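Local atomic coordinates of periplasmic binding protein (Xylanimonas cellulosilytica, PDB entry 4MX8), a protein that probably binds a solute, perhaps an iron-siderophore or related compound, for uptake by an ABC transporter. Residues 193-201 / 208-216; 179-190 / 244-253. All blocks are in the same frame, centred on the assembly; numbering follows the deposited sequence.

How the contacts relate
Contact 1 packs the loop after strand 192-195 on helix 207-214, and contact 2 pairs strands 183-189 and 246-251 in parallel; their centres lie 10 Å apart. Strand 183-189 of contact 2 links them, since strand 192-195 of contact 1 runs antiparallel along its other edge in the same mixed sheet. Gly185 is the crossing point: its O lies 2.7 Å from Leu196 N, and its N lies 2.8 Å from Tyr213 OH, both probable hydrogen bonds. Apolar packing adds to this, with Ile212 CD1 3.6 Å from Trp248 CD2. Contact 1 falls, in chain order, between the two halves of contact 2, and both belong to one alpha/beta unit of the solute-binding fold.

Contact 1: 193-201 / 208-216; sequences LSALSPNTG and RGGLIYDVF
Pro198 and Gly210 bring the two backbones together, CA to CA 4.0 Å, where the chain leaving edge strand 192-195 passes helix 207-214. This strand-loop-helix connection belongs to the alpha/beta fold of a TroA-like solute-binding protein, and having glycine at both 209 and 210 puts no side chain between helix and loop. Leu196 lies against that bare helix surface, its CD2 3.8 Å from Gly209 CA. Tyr213 meets both Leu196 and Pro198. With its CG turned away from its own carbonyl carbon (chi1 -47°), the ring swings back to the loop and places one face against Pro198. Pro198 CD sits 3.9 Å from the ring centroid and 23° off the normal, a CH-pi contact, while Ile212 CG2 covers the opposite face. At the ring edge, Tyr213 OH donates to Leu196 O over 2.7 Å, arriving from above the carbonyl plane. The same hydroxyl bonds to Gly185 N, so two backbone groups hold the end of the ring in place, while Pro198 CD and Ile212 CG2 limit its turning. A phenylalanine here would probably keep the proline contact but leave Leu196 O and Gly185 N without their shared partner. The next residue, Asp214, takes a bond from the loop: Asn199 N points at the syn lone pair of Asp214 OD2, 3.0 Å away, with an N-H...O angle of 159°.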
loop_
_atom_site.group_PDB
_atom_site.type_symbol
_atom_site.label_atom_id
_atom_site.label_comp_id
_atom_site.label_asym_id
_atom_site.label_seq_id
_atom_site.Cartn_x
_atom_site.Cartn_y
_atom_site.Cartn_z
ATOM N N LEU A 193 -19.303 -7.062 0.277
ATOM C CA LEU A 193 -18.248 -7.392 -0.687
ATOM C C LEU A 193 -18.049 -6.257 -1.708
ATOM O O LEU A 193 -19.009 -5.723 -2.242
ATOM C CB LEU A 193 -18.563 -8.724 -1.393
ATOM C CG LEU A 193 -17.971 -10.012 -0.804
ATOM C CD1 LEU A 193 -18.306 -10.185 0.632
ATOM C CD2 LEU A 193 -18.424 -11.233 -1.561
ATOM N N SER A 194 -16.807 -5.868 -1.959
ATOM C CA SER A 194 -16.523 -4.893 -3.019
ATOM C C SER A 194 -15.594 -5.533 -4.042
ATOM O O SER A 194 -14.584 -6.132 -3.675
ATOM C CB SER A 194 -15.869 -3.623 -2.457
ATOM O OG SER A 194 -16.450 -3.237 -1.219
ATOM N N ALA A 195 -15.936 -5.427 -5.320
ATOM C CA ALA A 195 -15.090 -5.994 -6.364
ATOM C C ALA A 195 -13.888 -5.097 -6.641
ATOM O O ALA A 195 -14.044 -3.892 -6.879
ATOM C CB ALA A 195 -15.885 -6.224 -7.638
ATOM N N LEU A 196 -12.693 -5.683 -6.605
ATOM C CA LEU A 196 -11.495 -4.973 -7.054
ATOM C C LEU A 196 -11.345 -5.035 -8.573
ATOM O O LEU A 196 -11.703 -6.008 -9.210
ATOM C CB LEU A 196 -10.250 -5.542 -6.405
ATOM C CG LEU A 196 -10.273 -5.433 -4.900
ATOM C CD1 LEU A 196 -8.963 -5.959 -4.353
ATOM C CD2 LEU A 196 -10.494 -4.008 -4.541
ATOM N N SER A 197 -10.790 -3.988 -9.149
ATOM C CA SER A 197 -10.834 -3.829 -10.587
ATOM C C SER A 197 -9.452 -3.415 -11.069
ATOM O O SER A 197 -8.775 -2.631 -10.397
ATOM C CB SER A 197 -11.874 -2.749 -10.917
ATOM O OG SER A 197 -11.686 -2.228 -12.218
ATOM N N PRO A 198 -9.012 -3.940 -12.224
ATOM C CA PRO A 198 -7.765 -3.431 -12.805
ATOM C C PRO A 198 -7.833 -1.914 -12.920
ATOM O O PRO A 198 -8.885 -1.346 -13.244
ATOM C CB PRO A 198 -7.751 -4.044 -14.208
ATOM C CG PRO A 198 -8.558 -5.229 -14.111
ATOM C CD PRO A 198 -9.631 -4.962 -13.076
ATOM N N ASN A 199 -6.721 -1.259 -12.634
ATOM C CA ASN A 199 -6.662 0.190 -12.694
ATOM C C ASN A 199 -6.731 0.659 -14.136
ATOM O O ASN A 199 -5.928 0.245 -14.966
ATOM C CB ASN A 199 -5.357 0.662 -12.068
ATOM C CG ASN A 199 -5.386 2.112 -11.669
ATOM O OD1 ASN A 199 -6.436 2.765 -11.695
ATOM N ND2 ASN A 199 -4.221 2.630 -11.278
ATOM N N THR A 200 -7.702 1.510 -14.428
ATOM C CA THR A 200 -7.804 2.139 -15.734
ATOM C C THR A 200 -7.420 3.614 -15.601
ATOM O O THR A 200 -7.889 4.319 -14.695
ATOM C CB THR A 200 -9.224 1.977 -16.334
ATOM O OG1 THR A 200 -10.214 2.382 -15.370
ATOM C CG2 THR A 200 -9.465 0.517 -16.743
ATOM N N GLY A 201 -6.546 4.070 -16.490
ATOM C CA GLY A 201 -6.028 5.421 -16.405
ATOM C C GLY A 201 -4.816 5.522 -15.495
ATOM O O GLY A 201 -4.254 4.516 -15.059
ATOM N N ARG A 208 -4.437 0.751 -5.989
ATOM C CA ARG A 208 -4.427 -0.248 -4.921
ATOM C C ARG A 208 -5.338 -1.426 -5.201
ATOM O O ARG A 208 -4.957 -2.577 -5.005
ATOM C CB ARG A 208 -4.814 0.387 -3.593
ATOM C CG ARG A 208 -4.608 -0.534 -2.426
ATOM C CD ARG A 208 -4.934 0.162 -1.140
ATOM N NE ARG A 208 -6.333 0.559 -1.095
ATOM C CZ ARG A 208 -6.788 1.516 -0.299
ATOM N NH1 ARG A 208 -5.938 2.160 0.497
ATOM N NH2 ARG A 208 -8.079 1.837 -0.308
ATOM N N GLY A 209 -6.547 -1.137 -5.657
ATOM C CA GLY A 209 -7.472 -2.203 -5.970
ATOM C C GLY A 209 -6.928 -3.064 -7.082
ATOM O O GLY A 209 -7.020 -4.283 -7.023
ATOM N N GLY A 210 -6.339 -2.424 -8.087
ATOM C CA GLY A 210 -5.884 -3.130 -9.274
ATOM C C GLY A 210 -4.601 -3.928 -9.132
ATOM O O GLY A 210 -4.248 -4.682 -10.034
ATOM N N LEU A 211 -3.923 -3.769 -7.999
ATOM C CA LEU A 211 -2.623 -4.394 -7.749
ATOM C C LEU A 211 -2.542 -5.872 -8.147
ATOM O O LEU A 211 -1.641 -6.296 -8.871
ATOM C CB LEU A 211 -2.292 -4.266 -6.268
ATOM C CG LEU A 211 -0.922 -3.762 -5.856
ATOM C CD1 LEU A 211 -0.643 -2.447 -6.518
ATOM C CD2 LEU A 211 -0.953 -3.598 -4.358
ATOM N N ILE A 212 -3.502 -6.643 -7.663
ATOM C CA ILE A 212 -3.574 -8.066 -7.931
ATOM C C ILE A 212 -3.591 -8.378 -9.455
ATOM O O ILE A 212 -3.037 -9.379 -9.906
ATOM C CB ILE A 212 -4.793 -8.639 -7.146
ATOM C CG1 ILE A 212 -4.356 -9.799 -6.258
ATOM C CG2 ILE A 212 -5.991 -8.955 -8.038
ATOM C CD1 ILE A 212 -3.840 -10.994 -7.009
ATOM N N TYR A 213 -4.195 -7.494 -10.248
ATOM C CA TYR A 213 -4.287 -7.697 -11.691
ATOM C C TYR A 213 -3.138 -7.011 -12.405
ATOM O O TYR A 213 -2.622 -7.528 -13.391
ATOM C CB TYR A 213 -5.598 -7.117 -12.271
ATOM C CG TYR A 213 -6.868 -7.448 -11.528
ATOM C CD1 TYR A 213 -7.498 -8.662 -11.702
ATOM C CD2 TYR A 213 -7.450 -6.529 -10.668
ATOM C CE1 TYR A 213 -8.666 -8.965 -11.021
ATOM C CE2 TYR A 213 -8.613 -6.820 -9.983
ATOM C CZ TYR A 213 -9.213 -8.040 -10.165
ATOM O OH TYR A 213 -10.370 -8.337 -9.490
ATOM N N ASP A 214 -2.767 -5.827 -11.925
ATOM C CA ASP A 214 -1.859 -4.922 -12.649
ATOM C C ASP A 214 -0.372 -5.267 -12.505
ATOM O O ASP A 214 0.395 -5.178 -13.464
ATOM C CB ASP A 214 -2.088 -3.485 -12.188
ATOM C CG ASP A 214 -3.479 -2.967 -12.543
ATOM O OD1 ASP A 214 -4.048 -3.400 -13.578
ATOM O OD2 ASP A 214 -3.999 -2.121 -11.780
ATOM N N VAL A 215 0.009 -5.653 -11.294
ATOM C CA VAL A 215 1.362 -6.068 -10.967
ATOM C C VAL A 215 1.570 -7.590 -11.115
ATOM O O VAL A 215 2.533 -8.043 -11.741
ATOM C CB VAL A 215 1.676 -5.687 -9.512
ATOM C CG1 VAL A 215 2.990 -6.320 -9.040
ATOM C CG2 VAL A 215 1.681 -4.187 -9.356
ATOM N N PHE A 216 0.666 -8.376 -10.536
ATOM C CA PHE A 216 0.837 -9.827 -10.495
ATOM C C PHE A 216 0.192 -10.609 -11.649
ATOM O O PHE A 216 0.476 -11.793 -11.845
ATOM C CB PHE A 216 0.407 -10.362 -9.133
ATOM C CG PHE A 216 1.249 -9.833 -8.010
ATOM C CD1 PHE A 216 2.507 -10.360 -7.760
ATOM C CD2 PHE A 216 0.813 -8.778 -7.240
ATOM C CE1 PHE A 216 3.292 -9.854 -6.738
ATOM C CE2 PHE A 216 1.584 -8.277 -6.210
ATOM C CZ PHE A 216 2.820 -8.816 -5.956
#

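Contact 2: 179-190 / 244-253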
loop_
_atom_site.group_PDB
_atom_site.type_symbol
_atom_site.label_atom_id
_atom_site.label_comp_id
_atom_site.label_asym_id
_atom_site.label_seq_id
_atom_site.Cartn_x
_atom_site.Cartn_y
_atom_site.Cartn_z
ATOM N N ALA A 179 -0.918 -21.165 -12.624
ATOM C CA ALA A 179 -2.246 -21.482 -12.090
ATOM C C ALA A 179 -3.293 -21.291 -13.175
ATOM O O ALA A 179 -4.363 -21.880 -13.145
ATOM C CB ALA A 179 -2.566 -20.575 -10.908
ATOM N N SER A 180 -2.952 -20.431 -14.122
ATOM C CA SER A 180 -3.868 -19.936 -15.133
ATOM C C SER A 180 -5.210 -19.525 -14.549
ATOM O O SER A 180 -5.314 -19.025 -13.409
ATOM C CB SER A 180 -4.070 -20.948 -16.259
ATOM O OG SER A 180 -4.542 -20.300 -17.431
ATOM N N GLY A 181 -6.229 -19.727 -15.369
ATOM C CA GLY A 181 -7.575 -19.411 -14.995
ATOM C C GLY A 181 -7.823 -17.933 -14.913
ATOM O O GLY A 181 -6.976 -17.099 -15.222
ATOM N N THR A 182 -9.033 -17.634 -14.485
ATOM C CA THR A 182 -9.505 -16.294 -14.281
ATOM C C THR A 182 -9.550 -16.011 -12.764
ATOM O O THR A 182 -9.691 -16.943 -11.957
ATOM C CB THR A 182 -10.903 -16.197 -14.875
ATOM O OG1 THR A 182 -11.340 -14.850 -14.809
ATOM C CG2 THR A 182 -11.901 -17.083 -14.115
ATOM N N GLY A 183 -9.415 -14.746 -12.364
ATOM C CA GLY A 183 -9.483 -14.411 -10.946
ATOM C C GLY A 183 -10.319 -13.181 -10.630
ATOM O O GLY A 183 -10.615 -12.381 -11.516
ATOM N N LEU A 184 -10.706 -13.028 -9.368
ATOM C CA LEU A 184 -11.393 -11.819 -8.923
ATOM C C LEU A 184 -10.880 -11.415 -7.552
ATOM O O LEU A 184 -10.804 -12.242 -6.647
ATOM C CB LEU A 184 -12.905 -12.032 -8.858
ATOM C CG LEU A 184 -13.681 -10.804 -8.392
ATOM C CD1 LEU A 184 -13.630 -9.728 -9.456
ATOM C CD2 LEU A 184 -15.109 -11.141 -8.030
ATOM N N GLY A 185 -10.512 -10.148 -7.400
ATOM C CA GLY A 185 -10.122 -9.633 -6.106
ATOM C C GLY A 185 -11.320 -9.005 -5.408
ATOM O O GLY A 185 -12.073 -8.208 -5.992
ATOM N N ILE A 186 -11.525 -9.375 -4.151
ATOM C CA ILE A 186 -12.582 -8.750 -3.379
ATOM C C ILE A 186 -12.035 -8.154 -2.099
ATOM O O ILE A 186 -10.977 -8.550 -1.605
ATOM C CB ILE A 186 -13.760 -9.703 -3.045
ATOM C CG1 ILE A 186 -13.284 -10.936 -2.279
ATOM C CG2 ILE A 186 -14.492 -10.092 -4.298
ATOM C CD1 ILE A 186 -14.407 -11.699 -1.649
HETATM N N MSE A 187 -12.777 -7.188 -1.576
HETATM C CA MSE A 187 -12.446 -6.565 -0.318
HETATM C C MSE A 187 -13.673 -6.635 0.571
HETATM O O MSE A 187 -14.726 -6.105 0.227
HETATM C CB MSE A 187 -12.038 -5.119 -0.552
HETATM C CG MSE A 187 -11.325 -4.499 0.624
HETATM SE SE MSE A 187 -10.509 -2.848 0.099
HETATM C CE MSE A 187 -8.954 -3.561 -0.867
ATOM N N VAL A 188 -13.546 -7.321 1.697
ATOM C CA VAL A 188 -14.673 -7.509 2.599
ATOM C C VAL A 188 -14.675 -6.441 3.685
ATOM O O VAL A 188 -13.659 -6.201 4.338
ATOM C CB VAL A 188 -14.621 -8.884 3.256
ATOM C CG1 VAL A 188 -15.769 -9.034 4.208
ATOM C CG2 VAL A 188 -14.644 -9.959 2.202
ATOM N N SER A 189 -15.814 -5.793 3.875
ATOM C CA SER A 189 -15.905 -4.755 4.880
ATOM C C SER A 189 -17.306 -4.668 5.470
ATOM O O SER A 189 -18.233 -4.177 4.830
ATOM C CB SER A 189 -15.511 -3.411 4.282
ATOM O OG SER A 189 -15.551 -2.389 5.264
ATOM N N GLY A 190 -17.461 -5.135 6.699
ATOM C CA GLY A 190 -18.736 -4.985 7.359
ATOM C C GLY A 190 -19.728 -5.923 6.725
ATOM O O GLY A 190 -20.903 -5.584 6.550
ATOM N N PRO A 244 -15.370 -16.946 -10.674
ATOM C CA PRO A 244 -13.940 -16.886 -10.961
ATOM C C PRO A 244 -13.258 -18.147 -10.464
ATOM O O PRO A 244 -13.705 -18.720 -9.463
ATOM C CB PRO A 244 -13.468 -15.675 -10.150
ATOM C CG PRO A 244 -14.448 -15.544 -9.052
ATOM C CD PRO A 244 -15.761 -16.055 -9.570
ATOM N N GLN A 245 -12.209 -18.569 -11.169
ATOM C CA GLN A 245 -11.435 -19.738 -10.792
ATOM C C GLN A 245 -10.679 -19.524 -9.481
ATOM O O GLN A 245 -10.576 -20.429 -8.660
ATOM C CB GLN A 245 -10.457 -20.099 -11.907
ATOM C CG GLN A 245 -9.711 -21.392 -11.652
ATOM C CD GLN A 245 -10.603 -22.594 -11.830
ATOM O OE1 GLN A 245 -11.537 -22.555 -12.626
ATOM N NE2 GLN A 245 -10.335 -23.668 -11.085
ATOM N N TRP A 246 -10.140 -18.322 -9.297
ATOM C CA TRP A 246 -9.425 -17.982 -8.081
ATOM C C TRP A 246 -10.069 -16.746 -7.480
ATOM O O TRP A 246 -10.396 -15.795 -8.212
ATOM C CB TRP A 246 -7.981 -17.668 -8.419
ATOM C CG TRP A 246 -7.260 -18.781 -9.038
ATOM C CD1 TRP A 246 -7.078 -18.998 -10.369
ATOM C CD2 TRP A 246 -6.614 -19.853 -8.359
ATOM N NE1 TRP A 246 -6.351 -20.148 -10.562
ATOM C CE2 TRP A 246 -6.057 -20.692 -9.337
ATOM C CE3 TRP A 246 -6.452 -20.187 -7.015
ATOM C CZ2 TRP A 246 -5.344 -21.848 -9.012
ATOM C CZ3 TRP A 246 -5.750 -21.336 -6.693
ATOM C CH2 TRP A 246 -5.205 -22.153 -7.689
ATOM N N LEU A 247 -10.257 -16.758 -6.159
ATOM C CA LEU A 247 -10.815 -15.613 -5.442
ATOM C C LEU A 247 -9.769 -15.097 -4.469
ATOM O O LEU A 247 -9.321 -15.841 -3.590
ATOM C CB LEU A 247 -12.080 -16.017 -4.687
ATOM C CG LEU A 247 -12.895 -14.958 -3.929
ATOM C CD1 LEU A 247 -13.641 -14.057 -4.887
ATOM C CD2 LEU A 247 -13.870 -15.623 -2.980
ATOM N N TRP A 248 -9.374 -13.831 -4.641
ATOM C CA TRP A 248 -8.347 -13.197 -3.814
ATOM C C TRP A 248 -8.970 -12.206 -2.850
ATOM O O TRP A 248 -9.518 -11.200 -3.279
ATOM C CB TRP A 248 -7.360 -12.436 -4.690
ATOM C CG TRP A 248 -6.610 -13.271 -5.685
ATOM C CD1 TRP A 248 -7.010 -13.593 -6.949
ATOM C CD2 TRP A 248 -5.323 -13.869 -5.513
ATOM N NE1 TRP A 248 -6.054 -14.358 -7.573
ATOM C CE2 TRP A 248 -5.006 -14.536 -6.713
ATOM C CE3 TRP A 248 -4.405 -13.898 -4.465
ATOM C CZ2 TRP A 248 -3.817 -15.221 -6.893
ATOM C CZ3 TRP A 248 -3.221 -14.578 -4.648
ATOM C CH2 TRP A 248 -2.940 -15.234 -5.850
ATOM N N VAL A 249 -8.851 -12.469 -1.553
ATOM C CA VAL A 249 -9.611 -11.736 -0.546
ATOM C C VAL A 249 -8.765 -10.847 0.356
ATOM O O VAL A 249 -7.786 -11.306 0.949
ATOM C CB VAL A 249 -10.358 -12.716 0.359
ATOM C CG1 VAL A 249 -11.265 -11.966 1.308
ATOM C CG2 VAL A 249 -11.146 -13.697 -0.485
ATOM N N VAL A 250 -9.165 -9.582 0.463
ATOM C CA VAL A 250 -8.575 -8.619 1.402
ATOM C C VAL A 250 -9.607 -8.277 2.483
ATOM O O VAL A 250 -10.647 -7.686 2.187
ATOM C CB VAL A 250 -8.203 -7.314 0.672
ATOM C CG1 VAL A 250 -7.702 -6.294 1.634
ATOM C CG2 VAL A 250 -7.170 -7.580 -0.376
ATOM N N ASP A 251 -9.344 -8.653 3.726
ATOM C CA ASP A 251 -10.285 -8.374 4.814
ATOM C C ASP A 251 -10.051 -6.951 5.333
ATOM O O ASP A 251 -9.204 -6.725 6.192
ATOM C CB ASP A 251 -10.066 -9.390 5.931
ATOM C CG ASP A 251 -11.082 -9.283 7.040
ATOM O OD1 ASP A 251 -11.875 -8.313 7.060
ATOM O OD2 ASP A 251 -11.080 -10.194 7.899
ATOM N N ARG A 252 -10.789 -5.980 4.817
ATOM C CA ARG A 252 -10.502 -4.585 5.150
ATOM C C ARG A 252 -10.794 -4.271 6.612
ATOM O O ARG A 252 -10.113 -3.450 7.218
ATOM C CB ARG A 252 -11.297 -3.647 4.246
ATOM C CG ARG A 252 -11.062 -2.172 4.489
ATOM C CD ARG A 252 -12.101 -1.357 3.759
ATOM N NE ARG A 252 -12.605 -0.293 4.618
ATOM C CZ ARG A 252 -13.719 0.395 4.389
ATOM N NH1 ARG A 252 -14.451 0.135 3.319
ATOM N NH2 ARG A 252 -14.095 1.348 5.231
ATOM N N ASP A 253 -11.803 -4.926 7.178
ATOM C CA ASP A 253 -12.150 -4.706 8.578
ATOM C C ASP A 253 -11.069 -5.206 9.524
ATOM O O ASP A 253 -10.926 -4.702 10.641
ATOM C CB ASP A 253 -13.503 -5.343 8.926
ATOM C CG ASP A 253 -14.677 -4.476 8.503
ATOM O OD1 ASP A 253 -14.463 -3.284 8.185
ATOM O OD2 ASP A 253 -15.813 -4.987 8.491
#
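Leu184, Ile186 and Val188 each use both N and O to bond strand 246-251, the regular pattern of a parallel pair, and the two strand axes lie 4.8 Å apart at an angle of 22°. Leu184 N donates to Trp246 O, and Leu184 O accepts from Trp248 N; Ile186 and Val188 repeat this two residues on each, ending at Arg252 N. The straightest of these bonds is Trp248 N to Leu184 O, 2.9 Å long with an angle of 173° at the hydrogen.

Trp246 can be followed outward from the strand. Its CB lies 4.0 Å from Thr182 O, the acceptor for its own backbone N. CG stands beside that N (chi1 -61°), which directs the indole to the turn that ends helix 155-179. CD1 comes next to Ser180 O, and NE1 makes a weak hydrogen bond to that oxygen, 3.2 Å away and close to the ring plane. Further out, CZ2 touches Ala179 CB at 3.6 Å.

On the face bearing Leu184, Ile186 and Leu247, Ile186 CG1 packs beside Val249 CG2 at 3.9 Å and its CD1 reaches Leu247 CD1. On the other face, selenomethionine Met187 lies alongside Val250, CE meeting CG1. At the far end Ser189 OG donates to Asp253 OD1 over 3.2 Å, coming from above the carboxylate plane.

These are the two central strands of a mixed sheet flanked by helices, an alpha/beta lobe consistent with the solute-binding protein family: strand 192-195 runs antiparallel beyond 183-189, and strand 284-287 lies parallel beyond 246-251. Helix 236-242 packs on Leu184 and Leu247, while Trp246 stacks on the ring of His283, just before strand 284-287.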